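Local structure of uncharacterized hth-type transcriptional regulator YYBR (Bacillus subtilis, 4A5N) at residues 27-35 with 56-64. The protein probably binds DNA as a redox-sensing transcriptional regulator of the MarR/DUF24 (HxlR-like) type, working as an activator. The protein carries 1 engineered substitution. Sequence-based numbering, arbitrary orientation.
Sequences WKGILFYHM and MLTLQLREL
Trp27 meets Met56 and Gln60 where two helices of the winged helix-turn-helix domain cross at -70°, helix 28-35 packing on helix 54-66, which is probably the DNA-recognition helix. The contact illustrates how a buried helix pair can combine leucine packing with a lysine-glutamate salt bridge. At the N-cap, the indole sets NE1 3.6 Å from Met56 CG, and the Met56 sulfur approaches obliquely as a Met-aromatic contact. Gln60 rests CG 3.9 Å from Trp27 CD1, and a bend at chi2 (-66°) brings its amide carbon CD beside the same ring atom, the amide plane steeply inclined to the indole. Lys28 follows, extended beyond CG, which carries its methylenes past Leu64 and the Gln60 amide oxygen until NZ makes a salt bridge of 2.9 Å with Glu63 OE1, nearly in line with the C-O bond. A methionine here would probably leave the Glu63 carboxylate without its charged mate. One turn on, Leu31 fills the centre, reaching Leu57, Gln60 CB and Leu61, while Phe45 of helix 42-48 also touches it. Met35 ends the interface against strand 81-86, its CE lying 4.4 Å from Leu61 CD2.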
loop_
_atom_site.group_PDB
_atom_site.type_symbol
_atom_site.label_atom_id
_atom_site.label_comp_id
_atom_site.label_asym_id
_atom_site.label_seq_id
_atom_site.Cartn_x
_atom_site.Cartn_y
_atom_site.Cartn_z
ATOM N N TRP B 27 2.505 6.838 6.697
ATOM C CA TRP B 27 2.999 6.580 8.033
ATOM C C TRP B 27 2.656 5.230 8.592
ATOM O O TRP B 27 3.380 4.715 9.410
ATOM C CB TRP B 27 2.421 7.614 8.975
ATOM C CG TRP B 27 2.584 9.043 8.525
ATOM C CD1 TRP B 27 1.608 9.889 8.038
ATOM C CD2 TRP B 27 3.813 9.823 8.524
ATOM N NE1 TRP B 27 2.136 11.134 7.750
ATOM C CE2 TRP B 27 3.461 11.151 8.022
ATOM C CE3 TRP B 27 5.127 9.566 8.881
ATOM C CZ2 TRP B 27 4.400 12.146 7.880
ATOM C CZ3 TRP B 27 6.063 10.587 8.749
ATOM C CH2 TRP B 27 5.708 11.844 8.254
ATOM N N LYS B 28 1.539 4.660 8.209
ATOM C CA LYS B 28 1.086 3.462 8.942
ATOM C C LYS B 28 2.047 2.294 8.806
ATOM O O LYS B 28 2.205 1.499 9.736
ATOM C CB LYS B 28 -0.330 3.075 8.516
ATOM C CG LYS B 28 -1.439 3.923 9.129
ATOM C CD LYS B 28 -2.763 3.679 8.446
ATOM C CE LYS B 28 -3.804 4.691 8.824
ATOM N NZ LYS B 28 -5.094 4.296 8.231
ATOM N N GLY B 29 2.632 2.122 7.628
ATOM C CA GLY B 29 3.598 1.041 7.400
ATOM C C GLY B 29 4.786 1.072 8.344
ATOM O O GLY B 29 5.229 0.031 8.850
ATOM N N ILE B 30 5.318 2.280 8.554
ATOM C CA ILE B 30 6.446 2.512 9.433
ATOM C C ILE B 30 6.037 2.208 10.860
ATOM O O ILE B 30 6.747 1.484 11.559
ATOM C CB ILE B 30 6.916 3.996 9.383
ATOM C CG1 ILE B 30 7.410 4.387 7.998
ATOM C CG2 ILE B 30 8.053 4.279 10.379
ATOM C CD1 ILE B 30 7.612 5.883 7.836
ATOM N N LEU B 31 4.883 2.748 11.273
ATOM C CA LEU B 31 4.366 2.585 12.640
ATOM C C LEU B 31 4.200 1.090 12.939
ATOM O O LEU B 31 4.706 0.589 13.926
ATOM C CB LEU B 31 3.030 3.302 12.825
ATOM C CG LEU B 31 3.166 4.830 12.702
ATOM C CD1 LEU B 31 1.807 5.501 12.893
ATOM C CD2 LEU B 31 4.217 5.298 13.688
ATOM N N PHE B 32 3.517 0.414 12.019
ATOM C CA PHE B 32 3.303 -1.008 12.068
ATOM C C PHE B 32 4.598 -1.792 12.202
ATOM O O PHE B 32 4.733 -2.656 13.099
ATOM C CB PHE B 32 2.535 -1.457 10.808
ATOM C CG PHE B 32 2.143 -2.913 10.831
ATOM C CD1 PHE B 32 3.102 -3.905 10.690
ATOM C CD2 PHE B 32 0.830 -3.269 11.020
ATOM C CE1 PHE B 32 2.733 -5.243 10.725
ATOM C CE2 PHE B 32 0.446 -4.615 11.104
ATOM C CZ PHE B 32 1.401 -5.587 10.922
ATOM N N TYR B 33 5.549 -1.530 11.307
ATOM C CA TYR B 33 6.814 -2.232 11.303
ATOM C C TYR B 33 7.504 -2.192 12.664
ATOM O O TYR B 33 7.986 -3.225 13.147
ATOM C CB TYR B 33 7.766 -1.727 10.206
ATOM C CG TYR B 33 9.088 -2.431 10.229
ATOM C CD1 TYR B 33 9.238 -3.705 9.683
ATOM C CD2 TYR B 33 10.187 -1.853 10.843
ATOM C CE1 TYR B 33 10.474 -4.372 9.732
ATOM C CE2 TYR B 33 11.408 -2.508 10.901
ATOM C CZ TYR B 33 11.549 -3.756 10.344
ATOM O OH TYR B 33 12.784 -4.356 10.433
ATOM N N HIS B 34 7.479 -1.024 13.292
ATOM C CA HIS B 34 8.175 -0.808 14.543
ATOM C C HIS B 34 7.461 -1.431 15.731
ATOM O O HIS B 34 8.050 -1.628 16.776
ATOM C CB HIS B 34 8.496 0.679 14.701
ATOM C CG HIS B 34 9.667 1.132 13.814
ATOM N ND1 HIS B 34 10.956 1.117 14.245
ATOM C CD2 HIS B 34 9.708 1.594 12.487
ATOM C CE1 HIS B 34 11.765 1.510 13.244
ATOM N NE2 HIS B 34 11.004 1.801 12.173
ATOM N N MET B 35 6.217 -1.833 15.549
ATOM C CA MET B 35 5.548 -2.608 16.591
ATOM C C MET B 35 5.718 -4.108 16.428
ATOM O O MET B 35 5.292 -4.859 17.319
ATOM C CB MET B 35 4.077 -2.270 16.685
ATOM C CG MET B 35 3.791 -0.911 17.324
ATOM S SD MET B 35 2.040 -0.431 17.348
ATOM C CE MET B 35 1.899 0.306 15.710
ATOM N N MET B 56 -0.746 14.369 13.729
ATOM C CA MET B 56 -0.787 13.364 12.674
ATOM C C MET B 56 -0.451 11.965 13.232
ATOM O O MET B 56 -1.105 11.012 12.887
ATOM C CB MET B 56 0.170 13.732 11.539
ATOM C CG MET B 56 0.197 12.714 10.400
ATOM S SD MET B 56 -1.417 12.548 9.615
ATOM C CE MET B 56 -1.403 13.983 8.538
ATOM N N LEU B 57 0.555 11.860 14.093
ATOM C CA LEU B 57 0.848 10.562 14.728
ATOM C C LEU B 57 -0.366 10.038 15.506
ATOM O O LEU B 57 -0.727 8.823 15.417
ATOM C CB LEU B 57 2.082 10.695 15.631
ATOM C CG LEU B 57 2.521 9.423 16.389
ATOM C CD1 LEU B 57 2.839 8.316 15.378
ATOM C CD2 LEU B 57 3.706 9.656 17.326
ATOM N N THR B 58 -0.999 10.920 16.284
ATOM C CA THR B 58 -2.166 10.516 17.066
ATOM C C THR B 58 -3.282 10.026 16.134
ATOM O O THR B 58 -3.908 9.051 16.417
ATOM C CB THR B 58 -2.723 11.676 17.941
ATOM O OG1 THR B 58 -1.736 12.062 18.884
ATOM C CG2 THR B 58 -4.009 11.252 18.699
ATOM N N LEU B 59 -3.515 10.731 15.030
ATOM C CA LEU B 59 -4.576 10.398 14.071
ATOM C C LEU B 59 -4.296 9.075 13.396
ATOM O O LEU B 59 -5.197 8.213 13.324
ATOM C CB LEU B 59 -4.734 11.511 13.031
ATOM C CG LEU B 59 -5.776 11.456 11.897
ATOM C CD1 LEU B 59 -7.128 10.905 12.376
ATOM C CD2 LEU B 59 -5.933 12.873 11.332
ATOM N N GLN B 60 -3.052 8.890 12.929
ATOM C CA GLN B 60 -2.691 7.620 12.281
ATOM C C GLN B 60 -2.859 6.449 13.242
ATOM O O GLN B 60 -3.357 5.367 12.860
ATOM C CB GLN B 60 -1.239 7.637 11.740
ATOM C CG GLN B 60 -0.979 8.644 10.622
ATOM C CD GLN B 60 -1.741 8.325 9.353
ATOM O OE1 GLN B 60 -1.520 7.298 8.716
ATOM N NE2 GLN B 60 -2.684 9.173 9.017
ATOM N N LEU B 61 -2.436 6.642 14.488
ATOM C CA LEU B 61 -2.564 5.564 15.485
ATOM C C LEU B 61 -4.046 5.286 15.836
ATOM O O LEU B 61 -4.406 4.149 16.055
ATOM C CB LEU B 61 -1.728 5.867 16.751
ATOM C CG LEU B 61 -0.202 5.765 16.638
ATOM C CD1 LEU B 61 0.495 6.490 17.800
ATOM C CD2 LEU B 61 0.263 4.305 16.542
ATOM N N ARG B 62 -4.876 6.326 15.895
ATOM C CA ARG B 62 -6.318 6.177 16.173
ATOM C C ARG B 62 -6.997 5.376 15.062
ATOM O O ARG B 62 -7.863 4.522 15.323
ATOM C CB ARG B 62 -7.024 7.555 16.336
ATOM C CG ARG B 62 -6.974 8.138 17.745
ATOM C CD ARG B 62 -7.849 9.388 17.867
ATOM N NE ARG B 62 -8.126 9.759 19.263
ATOM C CZ ARG B 62 -9.334 9.765 19.847
ATOM N NH1 ARG B 62 -10.448 9.443 19.175
ATOM N NH2 ARG B 62 -9.438 10.113 21.130
ATOM N N GLU B 63 -6.611 5.637 13.817
ATOM C CA GLU B 63 -7.187 4.899 12.698
ATOM C C GLU B 63 -6.783 3.432 12.712
ATOM O O GLU B 63 -7.615 2.571 12.513
ATOM C CB GLU B 63 -6.792 5.507 11.361
ATOM C CG GLU B 63 -7.225 6.945 11.217
ATOM C CD GLU B 63 -7.023 7.463 9.827
ATOM O OE1 GLU B 63 -6.424 6.733 9.018
ATOM O OE2 GLU B 63 -7.460 8.619 9.551
ATOM N N LEU B 64 -5.507 3.140 12.945
ATOM C CA LEU B 64 -5.052 1.717 13.126
ATOM C C LEU B 64 -5.778 0.999 14.259
ATOM O O LEU B 64 -6.189 -0.205 14.151
ATOM C CB LEU B 64 -3.556 1.704 13.404
ATOM C CG LEU B 64 -2.698 1.848 12.147
ATOM C CD1 LEU B 64 -1.250 2.137 12.545
ATOM C CD2 LEU B 64 -2.786 0.610 11.259
#